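Long-range contact in alpha-L-arabinosidase (Xanthomonas axonopodis pv. citri, PDB 6D25), which is a GH51 arabinofuranosidase that probably releases alpha-L-arabinofuranosyl side groups from arabinoxylans, including those on internal, doubly substituted xylose units: residues 401-414 and 431-445. Residues are numbered along the deposited sequence; the frame is centred on the assembly and turned at random.
Sequences YKPYQDATHLPLQL and GSAVKAKDGHVYIAL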
loop_
_atom_site.group_PDB
_atom_site.type_symbol
_atom_site.label_atom_id
_atom_site.label_comp_id
_atom_site.label_asym_id
_atom_site.label_seq_id
_atom_site.Cartn_x
_atom_site.Cartn_y
_atom_site.Cartn_z
ATOM N N TYR A 401 4.322 -43.501 -2.967
ATOM C CA TYR A 401 5.464 -42.734 -3.417
ATOM C C TYR A 401 6.335 -42.260 -2.247
ATOM O O TYR A 401 7.259 -41.477 -2.458
ATOM C CB TYR A 401 5.031 -41.539 -4.272
ATOM C CG TYR A 401 4.753 -41.844 -5.714
ATOM C CD1 TYR A 401 3.587 -42.475 -6.124
ATOM C CD2 TYR A 401 5.620 -41.433 -6.705
ATOM C CE1 TYR A 401 3.309 -42.734 -7.458
ATOM C CE2 TYR A 401 5.367 -41.677 -8.044
ATOM C CZ TYR A 401 4.196 -42.305 -8.429
ATOM O OH TYR A 401 3.946 -42.483 -9.777
ATOM N N LYS A 402 6.090 -42.702 -1.031
ATOM C CA LYS A 402 6.957 -42.323 0.103
ATOM C C LYS A 402 8.460 -42.540 -0.166
ATOM O O LYS A 402 9.257 -41.732 0.265
ATOM C CB LYS A 402 6.639 -43.133 1.354
ATOM C CG LYS A 402 5.920 -42.364 2.412
ATOM C CD LYS A 402 5.532 -43.237 3.600
ATOM C CE LYS A 402 6.652 -43.344 4.593
ATOM N NZ LYS A 402 6.109 -43.803 5.886
ATOM N N PRO A 403 8.852 -43.642 -0.837
ATOM C CA PRO A 403 10.272 -43.817 -1.117
ATOM C C PRO A 403 10.896 -42.714 -2.000
ATOM O O PRO A 403 12.112 -42.582 -2.014
ATOM C CB PRO A 403 10.339 -45.165 -1.845
ATOM C CG PRO A 403 9.086 -45.912 -1.380
ATOM C CD PRO A 403 8.070 -44.811 -1.237
ATOM N N TYR A 404 10.084 -41.925 -2.708
ATOM C CA TYR A 404 10.567 -40.796 -3.485
ATOM C C TYR A 404 11.044 -39.637 -2.591
ATOM O O TYR A 404 11.752 -38.760 -3.081
ATOM C CB TYR A 404 9.488 -40.289 -4.441
ATOM C CG TYR A 404 9.318 -41.079 -5.718
ATOM C CD1 TYR A 404 9.255 -42.453 -5.721
ATOM C CD2 TYR A 404 9.224 -40.428 -6.935
ATOM C CE1 TYR A 404 9.129 -43.178 -6.902
ATOM C CE2 TYR A 404 9.080 -41.126 -8.129
ATOM C CZ TYR A 404 9.042 -42.509 -8.114
ATOM O OH TYR A 404 8.891 -43.203 -9.285
ATOM N N GLN A 405 10.689 -39.611 -1.299
ATOM C CA GLN A 405 11.023 -38.479 -0.443
ATOM C C GLN A 405 12.544 -38.389 -0.258
ATOM O O GLN A 405 13.151 -39.284 0.319
ATOM C CB GLN A 405 10.345 -38.617 0.932
ATOM C CG GLN A 405 8.836 -38.455 0.818
ATOM C CD GLN A 405 8.167 -38.267 2.151
ATOM O OE1 GLN A 405 8.819 -37.892 3.129
ATOM N NE2 GLN A 405 6.845 -38.454 2.192
ATOM N N ASP A 406 13.147 -37.325 -0.816
ATOM C CA ASP A 406 14.588 -37.092 -0.751
ATOM C C ASP A 406 15.367 -38.205 -1.465
ATOM O O ASP A 406 16.520 -38.469 -1.136
ATOM C CB ASP A 406 15.051 -36.839 0.692
ATOM C CG ASP A 406 14.597 -35.476 1.232
ATOM O OD1 ASP A 406 14.291 -34.551 0.403
ATOM O OD2 ASP A 406 14.552 -35.344 2.484
ATOM N N ALA A 407 14.744 -38.828 -2.434
ATOM C CA ALA A 407 15.398 -39.862 -3.241
ATOM C C ALA A 407 16.225 -39.176 -4.329
ATOM O O ALA A 407 16.253 -37.928 -4.428
ATOM C CB ALA A 407 14.366 -40.783 -3.861
ATOM N N THR A 408 16.896 -40.002 -5.123
ATOM C CA THR A 408 17.674 -39.564 -6.264
ATOM C C THR A 408 16.904 -39.949 -7.542
ATOM O O THR A 408 16.571 -41.122 -7.746
ATOM C CB THR A 408 19.062 -40.222 -6.242
ATOM O OG1 THR A 408 19.739 -39.840 -5.051
ATOM C CG2 THR A 408 19.922 -39.872 -7.431
ATOM N N HIS A 409 16.669 -38.969 -8.393
ATOM C CA HIS A 409 16.021 -39.205 -9.690
ATOM C C HIS A 409 16.861 -40.167 -10.550
ATOM O O HIS A 409 18.090 -39.997 -10.676
ATOM C CB HIS A 409 15.822 -37.873 -10.422
ATOM C CG HIS A 409 15.482 -38.020 -11.870
ATOM N ND1 HIS A 409 14.235 -38.418 -12.285
ATOM C CD2 HIS A 409 16.241 -37.835 -12.985
ATOM C CE1 HIS A 409 14.242 -38.453 -13.604
ATOM N NE2 HIS A 409 15.455 -38.109 -14.072
ATOM N N LEU A 410 16.206 -41.137 -11.185
ATOM C CA LEU A 410 16.829 -41.963 -12.194
ATOM C C LEU A 410 16.081 -41.794 -13.527
ATOM O O LEU A 410 14.840 -41.818 -13.561
ATOM C CB LEU A 410 16.796 -43.436 -11.788
ATOM C CG LEU A 410 17.446 -43.764 -10.445
ATOM C CD1 LEU A 410 17.243 -45.227 -10.124
ATOM C CD2 LEU A 410 18.924 -43.414 -10.395
ATOM N N PRO A 411 16.826 -41.642 -14.629
ATOM C CA PRO A 411 16.177 -41.495 -15.947
ATOM C C PRO A 411 15.414 -42.760 -16.303
ATOM O O PRO A 411 15.999 -43.851 -16.253
ATOM C CB PRO A 411 17.310 -41.240 -16.950
ATOM C CG PRO A 411 18.416 -40.638 -16.045
ATOM C CD PRO A 411 18.259 -41.335 -14.720
ATOM N N LEU A 412 14.154 -42.612 -16.634
ATOM C CA LEU A 412 13.314 -43.707 -17.150
ATOM C C LEU A 412 12.704 -43.219 -18.464
ATOM O O LEU A 412 11.918 -42.296 -18.444
ATOM C CB LEU A 412 12.233 -44.092 -16.136
ATOM C CG LEU A 412 11.243 -45.162 -16.638
ATOM C CD1 LEU A 412 11.897 -46.534 -16.799
ATOM C CD2 LEU A 412 10.091 -45.329 -15.664
ATOM N N GLN A 413 13.085 -43.812 -19.579
ATOM C CA GLN A 413 12.536 -43.453 -20.894
ATOM C C GLN A 413 11.555 -44.543 -21.323
ATOM O O GLN A 413 11.939 -45.697 -21.312
ATOM C CB GLN A 413 13.663 -43.352 -21.939
ATOM C CG GLN A 413 13.308 -42.419 -23.104
ATOM C CD GLN A 413 13.845 -42.804 -24.475
ATOM O OE1 GLN A 413 14.945 -43.348 -24.629
ATOM N NE2 GLN A 413 13.049 -42.518 -25.501
ATOM N N LEU A 414 10.314 -44.206 -21.610
ATOM C CA LEU A 414 9.319 -45.209 -22.059
ATOM C C LEU A 414 8.966 -44.923 -23.512
ATOM O O LEU A 414 8.703 -43.793 -23.831
ATOM C CB LEU A 414 8.057 -45.146 -21.194
ATOM C CG LEU A 414 8.242 -45.466 -19.719
ATOM C CD1 LEU A 414 6.960 -45.322 -18.979
ATOM C CD2 LEU A 414 8.769 -46.868 -19.535
ATOM N N GLY A 431 5.524 -43.138 -16.303
ATOM C CA GLY A 431 6.230 -43.670 -15.125
ATOM C C GLY A 431 7.394 -42.798 -14.706
ATOM O O GLY A 431 7.637 -41.764 -15.322
ATOM N N SER A 432 8.074 -43.213 -13.646
ATOM C CA SER A 432 9.251 -42.538 -13.169
ATOM C C SER A 432 10.014 -43.534 -12.290
ATOM O O SER A 432 9.500 -44.610 -11.977
ATOM C CB SER A 432 8.885 -41.273 -12.388
ATOM O OG SER A 432 8.139 -41.610 -11.224
ATOM N N ALA A 433 11.243 -43.188 -11.900
ATOM C CA ALA A 433 12.033 -44.075 -11.062
ATOM C C ALA A 433 12.957 -43.244 -10.158
ATOM O O ALA A 433 13.340 -42.115 -10.527
ATOM C CB ALA A 433 12.799 -45.036 -11.924
ATOM N N VAL A 434 13.329 -43.831 -9.025
ATOM C CA VAL A 434 14.297 -43.228 -8.119
ATOM C C VAL A 434 15.186 -44.318 -7.506
ATOM O O VAL A 434 14.857 -45.517 -7.501
ATOM C CB VAL A 434 13.611 -42.448 -6.991
ATOM C CG1 VAL A 434 12.763 -41.299 -7.540
ATOM C CG2 VAL A 434 12.792 -43.379 -6.082
ATOM N N LYS A 435 16.313 -43.865 -6.974
ATOM C CA LYS A 435 17.045 -44.605 -5.960
ATOM C C LYS A 435 16.763 -43.957 -4.597
ATOM O O LYS A 435 17.062 -42.796 -4.383
ATOM C CB LYS A 435 18.544 -44.615 -6.223
ATOM C CG LYS A 435 19.318 -45.454 -5.202
ATOM C CD LYS A 435 20.710 -45.809 -5.618
ATOM C CE LYS A 435 21.358 -46.636 -4.546
ATOM N NZ LYS A 435 22.720 -47.042 -4.930
ATOM N N ALA A 436 16.116 -44.714 -3.723
ATOM C CA ALA A 436 15.651 -44.175 -2.466
ATOM C C ALA A 436 16.808 -44.103 -1.456
ATOM O O ALA A 436 17.823 -44.760 -1.600
ATOM C CB ALA A 436 14.507 -45.020 -1.961
ATOM N N LYS A 437 16.582 -43.393 -0.363
ATOM C CA LYS A 437 17.566 -43.327 0.717
ATOM C C LYS A 437 17.752 -44.701 1.367
ATOM O O LYS A 437 18.818 -44.937 1.897
ATOM C CB LYS A 437 17.141 -42.347 1.804
ATOM C CG LYS A 437 17.210 -40.900 1.368
ATOM C CD LYS A 437 16.664 -40.001 2.419
ATOM C CE LYS A 437 17.689 -39.761 3.495
ATOM N NZ LYS A 437 17.038 -39.180 4.701
ATOM N N ASP A 438 16.772 -45.621 1.295
ATOM C CA ASP A 438 16.962 -46.987 1.814
ATOM C C ASP A 438 17.892 -47.807 0.911
ATOM O O ASP A 438 18.152 -48.957 1.220
ATOM C CB ASP A 438 15.621 -47.708 1.994
ATOM C CG ASP A 438 14.859 -48.033 0.694
ATOM O OD1 ASP A 438 15.462 -47.962 -0.383
ATOM O OD2 ASP A 438 13.652 -48.354 0.763
ATOM N N GLY A 439 18.355 -47.262 -0.226
ATOM C CA GLY A 439 19.346 -47.929 -1.062
ATOM C C GLY A 439 18.721 -48.733 -2.199
ATOM O O GLY A 439 19.449 -49.251 -3.052
ATOM N N HIS A 440 17.407 -48.874 -2.233
ATOM C CA HIS A 440 16.712 -49.653 -3.268
ATOM C C HIS A 440 16.243 -48.736 -4.406
ATOM O O HIS A 440 15.924 -47.536 -4.200
ATOM C CB HIS A 440 15.512 -50.406 -2.660
ATOM C CG HIS A 440 15.914 -51.479 -1.707
ATOM N ND1 HIS A 440 16.191 -52.779 -2.127
ATOM C CD2 HIS A 440 16.147 -51.451 -0.378
ATOM C CE1 HIS A 440 16.577 -53.506 -1.087
ATOM N NE2 HIS A 440 16.542 -52.714 0.009
ATOM N N VAL A 441 16.169 -49.328 -5.584
ATOM C CA VAL A 441 15.591 -48.662 -6.738
ATOM C C VAL A 441 14.079 -48.941 -6.764
ATOM O O VAL A 441 13.659 -50.087 -6.563
ATOM C CB VAL A 441 16.260 -49.097 -8.049
ATOM C CG1 VAL A 441 15.502 -48.627 -9.277
ATOM C CG2 VAL A 441 17.708 -48.654 -8.070
ATOM N N TYR A 442 13.294 -47.892 -7.008
ATOM C CA TYR A 442 11.853 -47.983 -7.135
ATOM C C TYR A 442 11.418 -47.463 -8.507
ATOM O O TYR A 442 11.992 -46.486 -9.019
ATOM C CB TYR A 442 11.143 -47.173 -6.057
ATOM C CG TYR A 442 11.293 -47.709 -4.654
ATOM C CD1 TYR A 442 12.475 -47.510 -3.940
ATOM C CD2 TYR A 442 10.291 -48.429 -4.052
ATOM C CE1 TYR A 442 12.620 -47.994 -2.645
ATOM C CE2 TYR A 442 10.422 -48.935 -2.775
ATOM C CZ TYR A 442 11.590 -48.725 -2.068
ATOM O OH TYR A 442 11.722 -49.226 -0.803
ATOM N N ILE A 443 10.424 -48.151 -9.098
ATOM C CA ILE A 443 9.879 -47.783 -10.404
ATOM C C ILE A 443 8.366 -47.679 -10.264
ATOM O O ILE A 443 7.744 -48.662 -9.833
ATOM C CB ILE A 443 10.180 -48.808 -11.507
ATOM C CG1 ILE A 443 11.656 -49.186 -11.587
ATOM C CG2 ILE A 443 9.582 -48.309 -12.835
ATOM C CD1 ILE A 443 11.893 -50.419 -12.446
ATOM N N ALA A 444 7.827 -46.495 -10.604
ATOM C CA ALA A 444 6.398 -46.262 -10.638
ATOM C C ALA A 444 5.932 -46.357 -12.091
ATOM O O ALA A 444 6.574 -45.773 -12.974
ATOM C CB ALA A 444 6.091 -44.922 -10.053
ATOM N N LEU A 445 4.827 -47.076 -12.320
ATOM C CA LEU A 445 4.204 -47.116 -13.637
ATOM C C LEU A 445 2.684 -46.933 -13.469
ATOM O O LEU A 445 2.075 -47.544 -12.557
ATOM C CB LEU A 445 4.481 -48.472 -14.299
ATOM C CG LEU A 445 5.941 -48.777 -14.642
ATOM C CD1 LEU A 445 6.076 -50.240 -15.033
ATOM C CD2 LEU A 445 6.465 -47.872 -15.771
HETATM O O HOH W 1 14.042 -41.811 -0.286
HETATM O O HOH W 2 14.636 -37.169 4.187
HETATM O O HOH W 3 19.176 -41.728 -2.938
HETATM O O HOH W 4 12.280 -39.585 -10.786
HETATM O O HOH W 5 12.297 -41.060 -13.681
#
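Tyr404 lies flat between two partners: Val434 CG1 sits over the centre of one ring face, 3.7 Å from the ring centroid, and Tyr401 CD2 covers the opposite face. At the ring edge, Tyr404 OH donates to Ser432 OG at 2.6 Å. That serine hydroxyl is also bonded to Asp357 of helix 346-361, which takes Tyr401 OH as well, so one carboxylate oxygen ties both segments to the helix. Ala444 CB packs close to both phenol ends, 3.3 Å from Tyr401 OH. The Pro403 and Tyr442 side chains cross at about a right angle, in a CH-pi contact with Pro403 CB over the face, 3.6 Å from the Tyr442 ring centroid and 5° off its normal; Tyr442 OH donates to the syn lone pair of Asp438 OD2. Strands 407-421 and 424-435 form an antiparallel hairpin in the beta-sandwich domain that accompanies the GH51 barrel, where strand 29-36 pairs with 407-421; Thr408 and Lys435 are a hydrogen-bonded pair, joined N to O both ways. With CG beside its backbone N (chi1 -57°), Leu410 presses CD1 against the Val434-Lys435 peptide, and the same methyl is 3.9 Å from Val441 CG1. Leu412 instead holds CG anti to N (chi1 176°), bringing CD2 to 3.6 Å from Ser432 N. At the turn end, one water donates to Pro403 O and Gln405 O while accepting from Lys437 N; another links Lys437 NZ to Asp406 OD2, whose salt-bridge partner is Arg46.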